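Local coordinates for protein gamma-glutamyl phosphate reductase (Saccharomyces cerevisiae, PDB 1VLU) that catalyses the NADPH-dependent reduction of L-gamma-glutamyl phosphate to glutamate semialdehyde, the second step of proline biosynthesis from glutamate, at residues A[127-133]-A[211-217]. Sequence-based numbering, arbitrary orientation.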
ATOM      1  N   VAL A 127      14.918   6.934  -0.912  1.00 54.99           N
ATOM      2  CA  VAL A 127      13.583   6.323  -1.029  1.00 55.19           C
ATOM      3  C   VAL A 127      13.272   5.485   0.220  1.00 54.64           C
ATOM      4  O   VAL A 127      12.158   5.534   0.732  1.00 56.51           O
ATOM      5  CB  VAL A 127      13.461   5.472  -2.312  1.00 58.53           C
ATOM      6  CG1 VAL A 127      12.612   4.238  -2.072  1.00 60.75           C
ATOM      7  CG2 VAL A 127      12.869   6.289  -3.418  1.00 63.30           C
ATOM      8  N   GLY A 128      14.264   4.733   0.712  1.00 54.90           N
ATOM      9  CA  GLY A 128      14.109   3.878   1.892  1.00 50.21           C
ATOM     10  C   GLY A 128      14.802   2.524   1.781  1.00 52.68           C
ATOM     11  O   GLY A 128      15.999   2.374   2.135  1.00 55.03           O
ATOM     12  N   VAL A 129      14.016   1.519   1.386  1.00 49.22           N
ATOM     13  CA  VAL A 129      14.466   0.147   1.217  1.00 44.73           C
ATOM     14  C   VAL A 129      14.059  -0.269  -0.178  1.00 46.69           C
ATOM     15  O   VAL A 129      12.910  -0.063  -0.576  1.00 46.92           O
ATOM     16  CB  VAL A 129      13.861  -0.846   2.253  1.00 44.92           C
ATOM     17  CG1 VAL A 129      14.279  -2.329   1.932  1.00 42.07           C
ATOM     18  CG2 VAL A 129      14.291  -0.489   3.662  1.00 39.87           C
ATOM     19  N   LEU A 130      15.014  -0.848  -0.905  1.00 44.93           N
ATOM     20  CA  LEU A 130      14.839  -1.312  -2.275  1.00 46.01           C
ATOM     21  C   LEU A 130      14.854  -2.814  -2.293  1.00 45.42           C
ATOM     22  O   LEU A 130      15.713  -3.429  -1.643  1.00 46.24           O
ATOM     23  CB  LEU A 130      16.004  -0.849  -3.160  1.00 45.31           C
ATOM     24  CG  LEU A 130      16.506   0.600  -3.078  1.00 50.89           C
ATOM     25  CD1 LEU A 130      17.717   0.730  -3.963  1.00 47.80           C
ATOM     26  CD2 LEU A 130      15.445   1.591  -3.482  1.00 43.43           C
ATOM     27  N   LEU A 131      13.926  -3.404  -3.047  1.00 44.57           N
ATOM     28  CA  LEU A 131      13.977  -4.817  -3.365  1.00 45.40           C
ATOM     29  C   LEU A 131      14.308  -4.887  -4.839  1.00 46.99           C
ATOM     30  O   LEU A 131      13.606  -4.320  -5.671  1.00 48.07           O
ATOM     31  CB  LEU A 131      12.658  -5.527  -3.046  1.00 45.91           C
ATOM     32  CG  LEU A 131      12.424  -6.992  -3.445  1.00 44.54           C
ATOM     33  CD1 LEU A 131      13.476  -7.977  -2.869  1.00 46.45           C
ATOM     34  CD2 LEU A 131      11.049  -7.392  -2.981  1.00 46.07           C
ATOM     35  N   VAL A 132      15.430  -5.530  -5.141  1.00 47.41           N
ATOM     36  CA  VAL A 132      15.910  -5.652  -6.484  1.00 46.49           C
ATOM     37  C   VAL A 132      15.840  -7.126  -6.876  1.00 47.63           C
ATOM     38  O   VAL A 132      16.465  -7.968  -6.242  1.00 46.66           O
ATOM     39  CB  VAL A 132      17.354  -5.141  -6.602  1.00 47.74           C
ATOM     40  CG1 VAL A 132      17.860  -5.275  -8.059  1.00 44.80           C
ATOM     41  CG2 VAL A 132      17.454  -3.705  -6.073  1.00 52.55           C
ATOM     42  N   ILE A 133      15.049  -7.403  -7.910  1.00 48.76           N
ATOM     43  CA  ILE A 133      14.833  -8.732  -8.452  1.00 51.04           C
ATOM     44  C   ILE A 133      15.286  -8.737  -9.908  1.00 52.81           C
ATOM     45  O   ILE A 133      14.742  -8.036 -10.772  1.00 51.99           O
ATOM     46  CB  ILE A 133      13.348  -9.191  -8.342  1.00 51.81           C
ATOM     47  CG1 ILE A 133      12.840  -9.056  -6.901  1.00 50.19           C
ATOM     48  CG2 ILE A 133      13.182 -10.650  -8.830  1.00 51.08           C
ATOM     49  CD1 ILE A 133      11.346  -8.879  -6.814  1.00 53.07           C
ATOM     50  N   ILE A 211       9.244  -2.169   2.784  1.00 54.61           N
ATOM     51  CA  ILE A 211       9.907  -1.992   1.490  1.00 51.65           C
ATOM     52  C   ILE A 211       9.200  -0.934   0.700  1.00 52.98           C
ATOM     53  O   ILE A 211       7.977  -0.991   0.538  1.00 53.92           O
ATOM     54  CB  ILE A 211      10.022  -3.313   0.677  1.00 54.08           C
ATOM     55  CG1 ILE A 211      10.759  -4.382   1.489  1.00 49.68           C
ATOM     56  CG2 ILE A 211      10.713  -3.082  -0.695  1.00 44.56           C
ATOM     57  CD1 ILE A 211      10.722  -5.802   0.863  1.00 50.78           C
ATOM     58  N   ASP A 212       9.978   0.039   0.220  1.00 51.90           N
ATOM     59  CA  ASP A 212       9.461   1.212  -0.464  1.00 51.34           C
ATOM     60  C   ASP A 212       9.478   1.162  -1.987  1.00 51.16           C
ATOM     61  O   ASP A 212       8.721   1.886  -2.628  1.00 53.72           O
ATOM     62  CB  ASP A 212      10.214   2.463   0.027  1.00 53.21           C
ATOM     63  CG  ASP A 212      10.227   2.569   1.545  1.00 59.94           C
ATOM     64  OD1 ASP A 212       9.159   2.918   2.109  1.00 71.22           O
ATOM     65  OD2 ASP A 212      11.274   2.266   2.179  1.00 60.79           O
ATOM     66  N   LEU A 213      10.345   0.351  -2.580  1.00 49.62           N
ATOM     67  CA  LEU A 213      10.447   0.311  -4.030  1.00 50.43           C
ATOM     68  C   LEU A 213      10.972  -1.017  -4.488  1.00 49.46           C
ATOM     69  O   LEU A 213      11.908  -1.536  -3.898  1.00 51.20           O
ATOM     70  CB  LEU A 213      11.384   1.413  -4.538  1.00 51.40           C
ATOM     71  CG  LEU A 213      11.411   1.747  -6.034  1.00 56.61           C
ATOM     72  CD1 LEU A 213      10.055   2.265  -6.529  1.00 49.91           C
ATOM     73  CD2 LEU A 213      12.488   2.790  -6.327  1.00 54.39           C
ATOM     74  N   VAL A 214      10.383  -1.549  -5.555  1.00 48.20           N
ATOM     75  CA  VAL A 214      10.895  -2.725  -6.218  1.00 48.53           C
ATOM     76  C   VAL A 214      11.579  -2.301  -7.483  1.00 49.27           C
ATOM     77  O   VAL A 214      10.996  -1.564  -8.283  1.00 50.64           O
ATOM     78  CB  VAL A 214       9.790  -3.726  -6.644  1.00 49.06           C
ATOM     79  CG1 VAL A 214      10.439  -4.990  -7.185  1.00 47.71           C
ATOM     80  CG2 VAL A 214       8.882  -4.053  -5.498  1.00 42.52           C
ATOM     81  N   VAL A 215      12.806  -2.781  -7.679  1.00 49.27           N
ATOM     82  CA  VAL A 215      13.541  -2.497  -8.908  1.00 50.45           C
ATOM     83  C   VAL A 215      13.684  -3.804  -9.701  1.00 52.75           C
ATOM     84  O   VAL A 215      14.433  -4.698  -9.305  1.00 53.14           O
ATOM     85  CB  VAL A 215      14.897  -1.826  -8.599  1.00 50.22           C
ATOM     86  CG1 VAL A 215      15.598  -1.457  -9.858  1.00 45.22           C
ATOM     87  CG2 VAL A 215      14.692  -0.582  -7.707  1.00 48.00           C
ATOM     88  N   PRO A 216      12.889  -3.968 -10.776  1.00 55.42           N
ATOM     89  CA  PRO A 216      13.031  -5.189 -11.573  1.00 57.62           C
ATOM     90  C   PRO A 216      14.106  -5.053 -12.644  1.00 58.60           C
ATOM     91  O   PRO A 216      14.145  -4.059 -13.359  1.00 58.03           O
ATOM     92  CB  PRO A 216      11.644  -5.360 -12.198  1.00 58.16           C
ATOM     93  CG  PRO A 216      11.142  -3.944 -12.356  1.00 58.72           C
ATOM     94  CD  PRO A 216      11.808  -3.100 -11.283  1.00 56.69           C
ATOM     95  N   ARG A 217      14.987  -6.043 -12.728  1.00 60.89           N
ATOM     96  CA  ARG A 217      16.031  -6.062 -13.749  1.00 61.06           C
ATOM     97  C   ARG A 217      15.968  -7.386 -14.544  1.00 61.85           C
ATOM     98  O   ARG A 217      16.742  -8.316 -14.304  1.00 59.65           O
ATOM     99  CB  ARG A 217      17.412  -5.833 -13.116  1.00 59.29           C
ATOM    100  CG  ARG A 217      17.614  -4.498 -12.402  1.00 60.54           C
ATOM    101  CD  ARG A 217      17.860  -3.330 -13.363  1.00 65.83           C
ATOM    102  NE  ARG A 217      19.028  -3.544 -14.210  1.00 77.19           N
ATOM    103  CZ  ARG A 217      18.990  -3.854 -15.511  1.00 84.42           C
ATOM    104  NH1 ARG A 217      17.827  -3.982 -16.151  1.00 89.26           N
ATOM    105  NH2 ARG A 217      20.122  -4.035 -16.179  1.00 72.65           N
TER
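Val127 sets its CG1 methyl 3.6 Å from Asp212 CB, the two side chains running antiparallel past each other, and the same methyl reaches Leu213 CB. At Gly128 the backbone angles (140°/-96°) suit glycine alone, and a CB there would also collide with Asp212 OD2. Asp212 OD2 takes the N-H of Val129 through its anti lone pair, 3.0 Å from Val129 N in a bent bond. The carboxylate is put there by CG standing anti to the carbonyl carbon of Asp212, chi1 -52°. Val129 O is gripped by two donors, Asp212 N and Leu213 N; the latter bond is longer but lies closer to the carbonyl direction. With an alanine at Asp212 the N-H of Val129 would probably lose its carboxylate acceptor, leaving the chain at Gly128 less firmly fixed, although the backbone bonds to Val129 O could remain. From Leu130 onward the pairing is regular and parallel. Leu130 CD2 lies alongside Leu213 CB, on the face where helix 139-151 packs. Leu131 N gives to Leu213 O (2.9 Å), Leu131 O takes the nearly straight bond from Val215 N (2.7 Å), and on the other face Leu131 CB meets Ile211 CG2 (3.9 Å). Val132 CG2 stands beside Val215 CB at 4.1 Å, again under helix 139-151. Ile133 lays its side chain at a slant to that of Val214, CD1 4.0 Å from Val214 CG1, with helix 220-228 closing over both; its N bonds to Val215 O, and its O receives Arg217 N. With strand 154-158 hydrogen-bonded to the far edge of 129-133, these neighbouring parallel strands form part of the helix-flanked alpha/beta sheet of an aldehyde dehydrogenase-like, Rossmann-type domain, the type that binds the nicotinamide cofactor in aldehyde dehydrogenases, and probably NADPH here.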